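PrgZ (Enterococcus faecalis, PDB 4FAJ) is a membrane-anchored, extracellular substrate-binding protein that serves as a peptide pheromone receptor and probably takes part in peptide uptake. Local coordinates at residues A[364-369]-A[516-521]; A[318-323]-A[529-534]; A[164-169]-A[180-185]; A[141-146]-A[189-194]. All coordinates share one frame; numbering follows the deposited sequence.

Contact 1 of 4, residues A[364-369]-A[516-521]; sequences VGVVPK and KAEKLL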
# COMPACT_ATOMS: atom_id res chain seq x y z
N VAL A 364 -4.47 16.63 -5.97
CA VAL A 364 -5.34 17.23 -7.00
C VAL A 364 -6.51 16.32 -7.35
O VAL A 364 -7.41 16.70 -8.08
CB VAL A 364 -4.56 17.54 -8.29
CG1 VAL A 364 -3.51 18.64 -8.04
CG2 VAL A 364 -3.93 16.27 -8.88
N GLY A 365 -6.48 15.11 -6.84
CA GLY A 365 -7.54 14.13 -7.09
C GLY A 365 -7.25 12.90 -6.25
O GLY A 365 -6.37 12.92 -5.38
N VAL A 366 -7.97 11.82 -6.51
CA VAL A 366 -7.71 10.54 -5.83
C VAL A 366 -6.34 10.00 -6.25
O VAL A 366 -5.57 9.53 -5.40
CB VAL A 366 -8.83 9.53 -6.15
CG1 VAL A 366 -8.48 8.13 -5.70
CG2 VAL A 366 -10.18 10.00 -5.54
N VAL A 367 -6.05 10.07 -7.54
CA VAL A 367 -4.83 9.49 -8.11
C VAL A 367 -3.70 10.50 -7.96
O VAL A 367 -3.91 11.69 -8.23
CB VAL A 367 -5.00 9.13 -9.60
CG1 VAL A 367 -3.69 8.61 -10.18
CG2 VAL A 367 -6.09 8.09 -9.77
N PRO A 368 -2.53 10.05 -7.48
CA PRO A 368 -1.38 10.95 -7.32
C PRO A 368 -0.67 11.31 -8.63
O PRO A 368 -0.81 10.62 -9.62
CB PRO A 368 -0.44 10.17 -6.42
CG PRO A 368 -0.77 8.73 -6.65
CD PRO A 368 -2.23 8.69 -6.97
N LYS A 369 0.11 12.39 -8.59
CA LYS A 369 0.89 12.84 -9.75
C LYS A 369 2.16 12.00 -9.90
O LYS A 369 2.63 11.37 -8.94
CB LYS A 369 1.27 14.32 -9.59
CG LYS A 369 0.09 15.25 -9.66
CD LYS A 369 0.37 16.62 -9.03
CE LYS A 369 0.66 17.69 -10.03
NZ LYS A 369 0.55 19.04 -9.35
N LYS A 516 -13.16 9.62 -15.99
CA LYS A 516 -14.57 9.87 -15.71
C LYS A 516 -14.95 9.25 -14.37
O LYS A 516 -15.69 9.86 -13.60
CB LYS A 516 -15.47 9.31 -16.81
CG LYS A 516 -15.52 10.12 -18.08
CD LYS A 516 -16.37 9.39 -19.15
CE LYS A 516 -16.38 10.15 -20.47
NZ LYS A 516 -17.01 9.35 -21.57
N ALA A 517 -14.45 8.05 -14.11
CA ALA A 517 -14.74 7.37 -12.84
C ALA A 517 -14.19 8.19 -11.68
O ALA A 517 -14.90 8.43 -10.72
CB ALA A 517 -14.17 5.96 -12.83
N GLU A 518 -12.95 8.65 -11.78
CA GLU A 518 -12.38 9.49 -10.71
C GLU A 518 -13.26 10.71 -10.45
O GLU A 518 -13.58 11.02 -9.29
CB GLU A 518 -10.95 9.92 -11.05
CG GLU A 518 -10.22 10.60 -9.90
CD GLU A 518 -8.85 11.13 -10.27
OE1 GLU A 518 -8.56 11.28 -11.47
OE2 GLU A 518 -8.06 11.43 -9.34
N LYS A 519 -13.72 11.36 -11.52
CA LYS A 519 -14.58 12.53 -11.38
C LYS A 519 -15.93 12.19 -10.73
O LYS A 519 -16.40 12.95 -9.89
CB LYS A 519 -14.78 13.21 -12.74
CG LYS A 519 -13.51 13.85 -13.30
CD LYS A 519 -13.76 14.43 -14.68
CE LYS A 519 -12.44 14.80 -15.33
NZ LYS A 519 -12.64 15.37 -16.68
N LEU A 520 -16.53 11.06 -11.10
CA LEU A 520 -17.78 10.63 -10.46
C LEU A 520 -17.57 10.40 -8.94
O LEU A 520 -18.38 10.81 -8.12
CB LEU A 520 -18.29 9.35 -11.13
CG LEU A 520 -19.61 8.76 -10.66
CD1 LEU A 520 -20.71 9.80 -10.65
CD2 LEU A 520 -19.99 7.56 -11.56
N LEU A 521 -16.47 9.76 -8.58
CA LEU A 521 -16.13 9.55 -7.16
C LEU A 521 -16.00 10.88 -6.41
O LEU A 521 -16.49 11.05 -5.30
CB LEU A 521 -14.85 8.74 -7.05
CG LEU A 521 -14.27 8.45 -5.67
CD1 LEU A 521 -15.30 7.79 -4.76
CD2 LEU A 521 -13.04 7.56 -5.83
O HOH W 1 -5.89 12.85 -9.88
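Glu518 reaches out of helix 510-524 and sets one carboxylate oxygen, OE2, against the backbone of the 364-369 loop. The firm bond runs from Val367 N to Glu518 OE2, 3.0 Å long and almost perfectly straight at the hydrogen (178°), yet it meets the oxygen from above the carboxylate plane, 41° out of it. Val366 N lies 2.9 Å from Glu518 OE2. A water donates to Glu518 OE2 at 2.6 Å and to Val367 O at 2.8 Å, so Val367 is tied to OE2 directly through its N and by way of the water through its O. The long reach comes from a stretched side chain: CG of Glu518 stands anti to that residue's backbone N (chi1 -170°) and the chain stays extended beyond it. Gly365 presses its carbonyl carbon to within 3.5 Å of Glu518 OE2. One turn further along the helix, Leu521 CD2 touches Val366 CG2 at 3.8 Å, the two side chains meeting at about a right angle and adding a small apolar patch beside the polar one. In the second shell, Lys515 forms a salt bridge to the other oxygen, Glu518 OE1, while Phe381 and Leu480 pack against both Val367 and Glu518. Val366 O is hydrogen-bonded to Thr319 OG1 of strand 311-324, which ties the loop to the sheet as well. With the Val367 N-H and a water on OE2 and Lys515 paired to OE1, the buried carboxylate is probably ionised, and its charge would then favour the loop's bond to the helix.

Contact 2 of 4, residues A[318-323]-A[529-534]; sequences NTMFLE and PIFQVG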
# COMPACT_ATOMS: atom_id res chain seq x y z
N ASN A 318 1.35 7.85 -3.56
CA ASN A 318 0.72 7.53 -2.29
C ASN A 318 -0.16 8.72 -1.90
O ASN A 318 0.34 9.81 -1.68
CB ASN A 318 1.85 7.24 -1.29
CG ASN A 318 1.40 6.94 0.15
OD1 ASN A 318 2.26 6.89 1.04
ND2 ASN A 318 0.10 6.70 0.38
N THR A 319 -1.48 8.51 -1.86
CA THR A 319 -2.42 9.54 -1.45
C THR A 319 -2.94 9.21 -0.04
O THR A 319 -3.36 8.08 0.22
CB THR A 319 -3.62 9.60 -2.42
OG1 THR A 319 -3.15 9.94 -3.75
CG2 THR A 319 -4.66 10.64 -1.96
N MET A 320 -2.90 10.19 0.85
CA MET A 320 -3.56 10.07 2.16
C MET A 320 -4.98 10.66 2.05
O MET A 320 -5.18 11.76 1.52
CB MET A 320 -2.77 10.78 3.26
CG MET A 320 -1.46 10.11 3.64
SD MET A 320 -1.63 8.42 4.28
CE MET A 320 -2.73 8.66 5.69
N PHE A 321 -5.96 9.90 2.56
CA PHE A 321 -7.39 10.24 2.47
C PHE A 321 -7.99 10.48 3.85
O PHE A 321 -7.45 10.03 4.86
CB PHE A 321 -8.20 9.09 1.88
CG PHE A 321 -7.76 8.63 0.52
CD1 PHE A 321 -8.08 9.36 -0.61
CD2 PHE A 321 -7.10 7.42 0.37
CE1 PHE A 321 -7.71 8.91 -1.87
CE2 PHE A 321 -6.72 6.96 -0.90
CZ PHE A 321 -7.02 7.71 -2.01
N LEU A 322 -9.14 11.18 3.87
CA LEU A 322 -10.16 10.97 4.90
C LEU A 322 -11.16 10.00 4.29
O LEU A 322 -11.92 10.36 3.36
CB LEU A 322 -10.87 12.27 5.30
CG LEU A 322 -10.16 13.19 6.27
CD1 LEU A 322 -11.04 14.37 6.60
CD2 LEU A 322 -9.79 12.48 7.54
N GLU A 323 -11.13 8.76 4.77
CA GLU A 323 -12.16 7.81 4.41
C GLU A 323 -13.37 8.07 5.30
O GLU A 323 -13.22 8.48 6.45
CB GLU A 323 -11.67 6.37 4.58
CG GLU A 323 -10.65 5.97 3.56
CD GLU A 323 -10.44 4.46 3.48
OE1 GLU A 323 -11.30 3.78 2.88
OE2 GLU A 323 -9.42 3.98 4.00
N PRO A 529 -9.48 13.22 -0.84
CA PRO A 529 -8.01 13.21 -0.97
C PRO A 529 -7.40 14.45 -0.33
O PRO A 529 -7.88 15.58 -0.53
CB PRO A 529 -7.76 13.16 -2.48
CG PRO A 529 -9.04 13.45 -3.14
CD PRO A 529 -10.13 13.59 -2.11
N ILE A 530 -6.34 14.23 0.45
CA ILE A 530 -5.75 15.29 1.24
C ILE A 530 -4.41 15.68 0.64
O ILE A 530 -4.28 16.77 0.10
CB ILE A 530 -5.57 14.89 2.72
CG1 ILE A 530 -6.88 14.35 3.30
CG2 ILE A 530 -5.13 16.13 3.53
CD1 ILE A 530 -6.70 13.67 4.67
N PHE A 531 -3.42 14.80 0.75
CA PHE A 531 -2.09 15.08 0.22
C PHE A 531 -1.39 13.84 -0.34
O PHE A 531 -1.75 12.71 -0.02
CB PHE A 531 -1.22 15.76 1.26
CG PHE A 531 -0.88 14.91 2.45
CD1 PHE A 531 -1.70 14.88 3.55
CD2 PHE A 531 0.30 14.16 2.48
CE1 PHE A 531 -1.40 14.10 4.67
CE2 PHE A 531 0.62 13.39 3.60
CZ PHE A 531 -0.23 13.35 4.69
N GLN A 532 -0.41 14.10 -1.20
CA GLN A 532 0.45 13.08 -1.78
C GLN A 532 1.74 13.10 -0.98
O GLN A 532 2.37 14.15 -0.80
CB GLN A 532 0.72 13.38 -3.26
CG GLN A 532 1.66 12.37 -3.93
CD GLN A 532 1.81 12.55 -5.42
OE1 GLN A 532 1.15 13.40 -6.03
NE2 GLN A 532 2.69 11.73 -6.03
N VAL A 533 2.12 11.91 -0.53
CA VAL A 533 3.19 11.72 0.43
C VAL A 533 4.56 11.86 -0.21
O VAL A 533 4.87 11.18 -1.19
CB VAL A 533 3.11 10.31 1.08
CG1 VAL A 533 4.31 10.05 1.99
CG2 VAL A 533 1.80 10.14 1.84
N GLY A 534 5.37 12.75 0.36
CA GLY A 534 6.81 12.78 0.14
C GLY A 534 7.52 12.18 1.35
O GLY A 534 7.17 12.49 2.48
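The Phe531 ring carries Met320 on one face: Met320 CB lies 4.0 Å from the ring centroid, 19° off the normal, a CH-pi contact, and Met320 CG follows at 3.6 Å from Phe531 CZ. The two side chains run side by side in the same direction, and the ring gets there because Phe531 CG sits between its own backbone N and carbonyl carbon (chi1 66°). Beyond it, Met320 CG also touches Val533 CG2. On the other side of the sheet the Phe321 ring has Thr319 CG2 over one face, near its rim, and meets Pro529 obliquely, Phe321 CD1 lying 3.9 Å from Pro529 CA. Thr319 CG2 rests alongside the Pro529 ring as well. Three backbone bonds join the antiparallel strands: Val533 N to Asn318 O (3.0 Å), Met320 N to Phe531 O (2.9 Å) and Ile530 N to Met320 O (2.9 Å). Ile530 and Phe531 both face Met320, a classic beta bulge, and Ile530 CD1 lies against the Phe321-Leu322 backbone and meets Leu322 CG at 3.8 Å. The bound peptide lies against this surface: Asn318 ND2 donates to a polar side chain of it, Phe531 meets an aromatic side chain edge-to-face, and Met320 and Val533 pack on it. The bulged strand pair thus forms part of the peptide-binding site of this solute-binding protein of family 5.

Contact 3 of 4, residues A[164-169]-A[180-185]; sequences AIKNAK and TLAVKS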
# COMPACT_ATOMS: atom_id res chain seq x y z
N ALA A 164 -8.10 -10.31 -12.70
CA ALA A 164 -7.77 -10.48 -14.13
C ALA A 164 -7.74 -11.94 -14.60
O ALA A 164 -7.95 -12.21 -15.78
CB ALA A 164 -6.42 -9.81 -14.42
N ILE A 165 -7.50 -12.87 -13.69
CA ILE A 165 -7.33 -14.28 -14.04
C ILE A 165 -8.69 -14.94 -14.24
O ILE A 165 -9.61 -14.72 -13.46
CB ILE A 165 -6.54 -15.04 -12.95
CG1 ILE A 165 -5.13 -14.45 -12.81
CG2 ILE A 165 -6.45 -16.54 -13.25
CD1 ILE A 165 -4.32 -15.02 -11.64
N LYS A 166 -8.80 -15.75 -15.29
CA LYS A 166 -10.05 -16.45 -15.59
C LYS A 166 -10.56 -17.24 -14.38
O LYS A 166 -9.79 -17.90 -13.68
CB LYS A 166 -9.90 -17.37 -16.80
CG LYS A 166 -11.23 -17.76 -17.44
CD LYS A 166 -11.23 -19.18 -18.01
CE LYS A 166 -10.17 -19.36 -19.08
NZ LYS A 166 -10.34 -20.63 -19.86
N ASN A 167 -11.86 -17.11 -14.14
CA ASN A 167 -12.58 -17.76 -13.04
C ASN A 167 -12.38 -17.13 -11.66
O ASN A 167 -13.07 -17.52 -10.72
CB ASN A 167 -12.31 -19.27 -12.99
CG ASN A 167 -12.85 -19.99 -14.21
OD1 ASN A 167 -13.87 -19.60 -14.77
ND2 ASN A 167 -12.16 -21.05 -14.64
N ALA A 168 -11.47 -16.17 -11.53
CA ALA A 168 -11.28 -15.50 -10.23
C ALA A 168 -12.57 -14.81 -9.77
O ALA A 168 -12.86 -14.79 -8.57
CB ALA A 168 -10.13 -14.50 -10.30
N LYS A 169 -13.33 -14.27 -10.73
CA LYS A 169 -14.63 -13.64 -10.47
C LYS A 169 -15.67 -14.68 -10.05
O LYS A 169 -16.42 -14.46 -9.11
CB LYS A 169 -15.13 -12.87 -11.71
CG LYS A 169 -16.55 -12.28 -11.57
CD LYS A 169 -17.01 -11.46 -12.80
CE LYS A 169 -18.40 -10.86 -12.57
NZ LYS A 169 -18.82 -9.83 -13.59
N THR A 180 -10.78 -24.16 -9.97
CA THR A 180 -11.09 -23.67 -11.31
C THR A 180 -10.24 -22.45 -11.71
O THR A 180 -10.29 -22.04 -12.86
CB THR A 180 -12.60 -23.33 -11.46
OG1 THR A 180 -12.94 -22.22 -10.62
CG2 THR A 180 -13.48 -24.54 -11.09
N LEU A 181 -9.49 -21.87 -10.78
CA LEU A 181 -8.62 -20.72 -11.12
C LEU A 181 -7.73 -21.11 -12.31
O LEU A 181 -7.10 -22.16 -12.29
CB LEU A 181 -7.77 -20.29 -9.92
CG LEU A 181 -7.02 -18.96 -10.03
CD1 LEU A 181 -7.98 -17.77 -10.09
CD2 LEU A 181 -6.04 -18.79 -8.87
N ALA A 182 -7.71 -20.28 -13.35
CA ALA A 182 -7.05 -20.64 -14.61
C ALA A 182 -5.53 -20.45 -14.51
O ALA A 182 -4.95 -19.63 -15.21
CB ALA A 182 -7.63 -19.85 -15.78
N VAL A 183 -4.94 -21.21 -13.59
CA VAL A 183 -3.50 -21.28 -13.40
C VAL A 183 -3.14 -22.75 -13.27
O VAL A 183 -3.79 -23.47 -12.50
CB VAL A 183 -3.07 -20.52 -12.13
CG1 VAL A 183 -1.55 -20.65 -11.94
CG2 VAL A 183 -3.50 -19.06 -12.21
N LYS A 184 -2.14 -23.21 -14.01
CA LYS A 184 -1.71 -24.60 -13.91
C LYS A 184 -0.19 -24.78 -14.06
O LYS A 184 0.47 -23.99 -14.74
CB LYS A 184 -2.44 -25.47 -14.93
CG LYS A 184 -1.93 -25.35 -16.37
CD LYS A 184 -2.75 -26.20 -17.33
CE LYS A 184 -2.23 -26.09 -18.75
NZ LYS A 184 -2.89 -27.06 -19.67
N SER A 185 0.33 -25.84 -13.44
CA SER A 185 1.71 -26.27 -13.65
C SER A 185 1.79 -27.21 -14.84
O SER A 185 0.85 -27.97 -15.11
CB SER A 185 2.25 -26.97 -12.40
OG SER A 185 1.39 -28.02 -12.01
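Asn167 and Lys166 take part in the two hydrogen bonds that join the segment 164-169 to the chain at 180-185. Asn167 ND2 donates to Thr180 O over 2.8 Å; the acceptor lies in the plane of the amide, while the donor is tilted 35° from the carbonyl plane of Thr180. The other end of that amide, Asn167 OD1, accepts from Gln176 NE2, so both sides of the group are engaged and its rotation is fixed. Lys166 O receives Ala182 N at 3.2 Å. Thr180 OG1 is bound to Ala177 O and Gln176 NE2, and Lys166 NZ reaches Glu194 in a salt bridge. Within the segments, Ala168 N bonds to Ile165 O at 3.0 Å, closing a type II turn from Ile165 to Ala168, and Val183 N bonds to Leu181 O at 2.7 Å across an inverse gamma turn centred on Ala182. Beside these bonds, Ile165 CG2 fits against Leu181 CD1 (3.7 Å) and Val183 CG2 (4.0 Å), while Ala182 CB abuts Lys166 CB at 3.5 Å, toward the surface. The contact thus joins the start of helix 168-172 to the entry of edge strand 183-186, with Trp146 of helix 139-150 packed on Leu181 and Val183, and strand 190-194 bonded through Glu194 to both Lys166 and Ala182.

Contact 4 of 4, residues A[141-146]-A[189-194]; sequences DFVAAW and KTLEIE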
# COMPACT_ATOMS: atom_id res chain seq x y z
N ASP A 141 3.88 -24.95 -6.09
CA ASP A 141 3.88 -23.97 -4.99
C ASP A 141 3.09 -22.70 -5.37
O ASP A 141 2.32 -22.17 -4.54
CB ASP A 141 5.31 -23.56 -4.59
CG ASP A 141 6.10 -24.66 -3.88
OD1 ASP A 141 5.51 -25.44 -3.10
OD2 ASP A 141 7.33 -24.73 -4.10
N PHE A 142 3.31 -22.19 -6.59
CA PHE A 142 2.58 -21.01 -7.05
C PHE A 142 1.08 -21.28 -7.24
O PHE A 142 0.25 -20.49 -6.78
CB PHE A 142 3.19 -20.42 -8.34
CG PHE A 142 4.46 -19.67 -8.12
CD1 PHE A 142 4.45 -18.32 -7.79
CD2 PHE A 142 5.70 -20.30 -8.28
CE1 PHE A 142 5.63 -17.61 -7.60
CE2 PHE A 142 6.88 -19.59 -8.09
CZ PHE A 142 6.84 -18.25 -7.74
N VAL A 143 0.75 -22.39 -7.88
CA VAL A 143 -0.65 -22.77 -8.10
C VAL A 143 -1.42 -22.79 -6.78
O VAL A 143 -2.47 -22.15 -6.66
CB VAL A 143 -0.80 -24.13 -8.82
CG1 VAL A 143 -2.24 -24.62 -8.75
CG2 VAL A 143 -0.33 -24.04 -10.27
N ALA A 144 -0.90 -23.53 -5.80
CA ALA A 144 -1.54 -23.64 -4.49
C ALA A 144 -1.60 -22.30 -3.73
O ALA A 144 -2.59 -22.03 -3.04
CB ALA A 144 -0.84 -24.70 -3.63
N ALA A 145 -0.56 -21.48 -3.86
CA ALA A 145 -0.50 -20.18 -3.20
C ALA A 145 -1.60 -19.26 -3.69
O ALA A 145 -2.28 -18.61 -2.90
CB ALA A 145 0.90 -19.50 -3.44
N TRP A 146 -1.78 -19.22 -5.01
CA TRP A 146 -2.77 -18.33 -5.62
C TRP A 146 -4.20 -18.84 -5.40
O TRP A 146 -5.12 -18.04 -5.20
CB TRP A 146 -2.50 -18.15 -7.11
CG TRP A 146 -1.15 -17.53 -7.40
CD1 TRP A 146 -0.27 -16.99 -6.50
CD2 TRP A 146 -0.54 -17.38 -8.68
NE1 TRP A 146 0.85 -16.54 -7.15
CE2 TRP A 146 0.70 -16.75 -8.49
CE3 TRP A 146 -0.94 -17.72 -9.98
CZ2 TRP A 146 1.57 -16.46 -9.55
CZ3 TRP A 146 -0.07 -17.42 -11.04
CH2 TRP A 146 1.16 -16.80 -10.81
N LYS A 189 8.52 -26.90 -13.36
CA LYS A 189 9.09 -25.56 -13.59
C LYS A 189 8.32 -24.62 -14.52
O LYS A 189 8.76 -23.50 -14.73
CB LYS A 189 10.52 -25.68 -14.12
CG LYS A 189 11.50 -26.33 -13.13
CD LYS A 189 12.96 -26.20 -13.59
CE LYS A 189 13.84 -27.28 -12.97
NZ LYS A 189 15.13 -27.45 -13.69
N THR A 190 7.17 -25.04 -15.06
CA THR A 190 6.43 -24.19 -15.99
C THR A 190 5.04 -23.87 -15.43
O THR A 190 4.34 -24.76 -14.93
CB THR A 190 6.34 -24.82 -17.40
OG1 THR A 190 7.65 -24.95 -17.94
CG2 THR A 190 5.51 -23.95 -18.36
N LEU A 191 4.68 -22.60 -15.53
CA LEU A 191 3.37 -22.09 -15.16
C LEU A 191 2.64 -21.58 -16.40
O LEU A 191 3.24 -20.88 -17.22
CB LEU A 191 3.52 -20.94 -14.17
CG LEU A 191 3.73 -21.26 -12.70
CD1 LEU A 191 4.14 -19.98 -11.95
CD2 LEU A 191 2.46 -21.87 -12.10
N GLU A 192 1.36 -21.92 -16.54
CA GLU A 192 0.52 -21.33 -17.58
C GLU A 192 -0.69 -20.65 -16.93
O GLU A 192 -1.37 -21.26 -16.10
CB GLU A 192 0.05 -22.38 -18.60
CG GLU A 192 -0.82 -21.81 -19.72
CD GLU A 192 -1.37 -22.87 -20.65
OE1 GLU A 192 -0.57 -23.56 -21.31
OE2 GLU A 192 -2.61 -22.99 -20.75
N ILE A 193 -0.95 -19.40 -17.29
CA ILE A 193 -2.04 -18.59 -16.71
C ILE A 193 -2.91 -18.08 -17.84
O ILE A 193 -2.37 -17.57 -18.85
CB ILE A 193 -1.49 -17.37 -15.97
CG1 ILE A 193 -0.51 -17.78 -14.87
CG2 ILE A 193 -2.63 -16.52 -15.38
CD1 ILE A 193 0.56 -16.74 -14.64
N GLU A 194 -4.23 -18.19 -17.69
CA GLU A 194 -5.16 -17.58 -18.63
C GLU A 194 -5.93 -16.40 -18.00
O GLU A 194 -6.55 -16.53 -16.95
CB GLU A 194 -6.15 -18.59 -19.21
CG GLU A 194 -7.12 -17.92 -20.17
CD GLU A 194 -7.43 -18.75 -21.36
OE1 GLU A 194 -6.84 -18.47 -22.43
OE2 GLU A 194 -8.26 -19.68 -21.24
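Leu191 is the bump of this contact, pushing from strand 190-194 into a hollow on helix 139-150 walled by Phe142, Val143 and Trp146. Its two methyls divide the work: Leu191 CD1 comes to 3.8 Å from Phe142 CB, at the root of the aromatic side chain, and approaches that ring obliquely, while Leu191 CD2 slides past Val143 CG2 at 4.0 Å. The Phe142 and Leu191 side chains cross at about a right angle. On the third wall Trp146 CH2 is a looser neighbour, 4.5 Å from Leu191 CD1. Ile193, two residues on and pointing the same way from the strand, makes a second bump: Ile193 CD1 abuts the rim of the indole, 3.7 Å from Trp146 CZ3, close to the ring plane. With chi1 at -60°, the indole leans back along its own helix, and Phe142 O lies over one of its faces. The indole is also held by Trp146 NE1 bonding to Tyr211 O and by edge-to-face rings from Tyr211 and Phe162. All contacts across the interface are apolar. Helix 139-150 therefore lies on one face of the antiparallel sheet, with strand 190-194 beneath it between strands 120-124 and 183-186; Val183 of the latter also packs on Val143 and Trp146.

Overall arrangement
From the N terminus, helix 139-150 opens contact 4, which closes at strand 190-194. Contact 3 is nested in that loop, joining 164-169 to 180-185, and the two touch through the Lys166-Glu194 salt bridge and the neighbouring strands 183-186 and 190-194 of one sheet. Much later, strand 311-324 opens contact 2, closed by strand 528-539 after more than 200 residues. Contact 1 is nested inside this second loop, tying 364-369 to helix 510-524 just before the closing strand; its loop also touches contact 2 through Lys369 and Gln532. The two pairs follow in series, contacts 2 and 3 lying about 33 Å apart between centres, on opposite sides of the chain's centre.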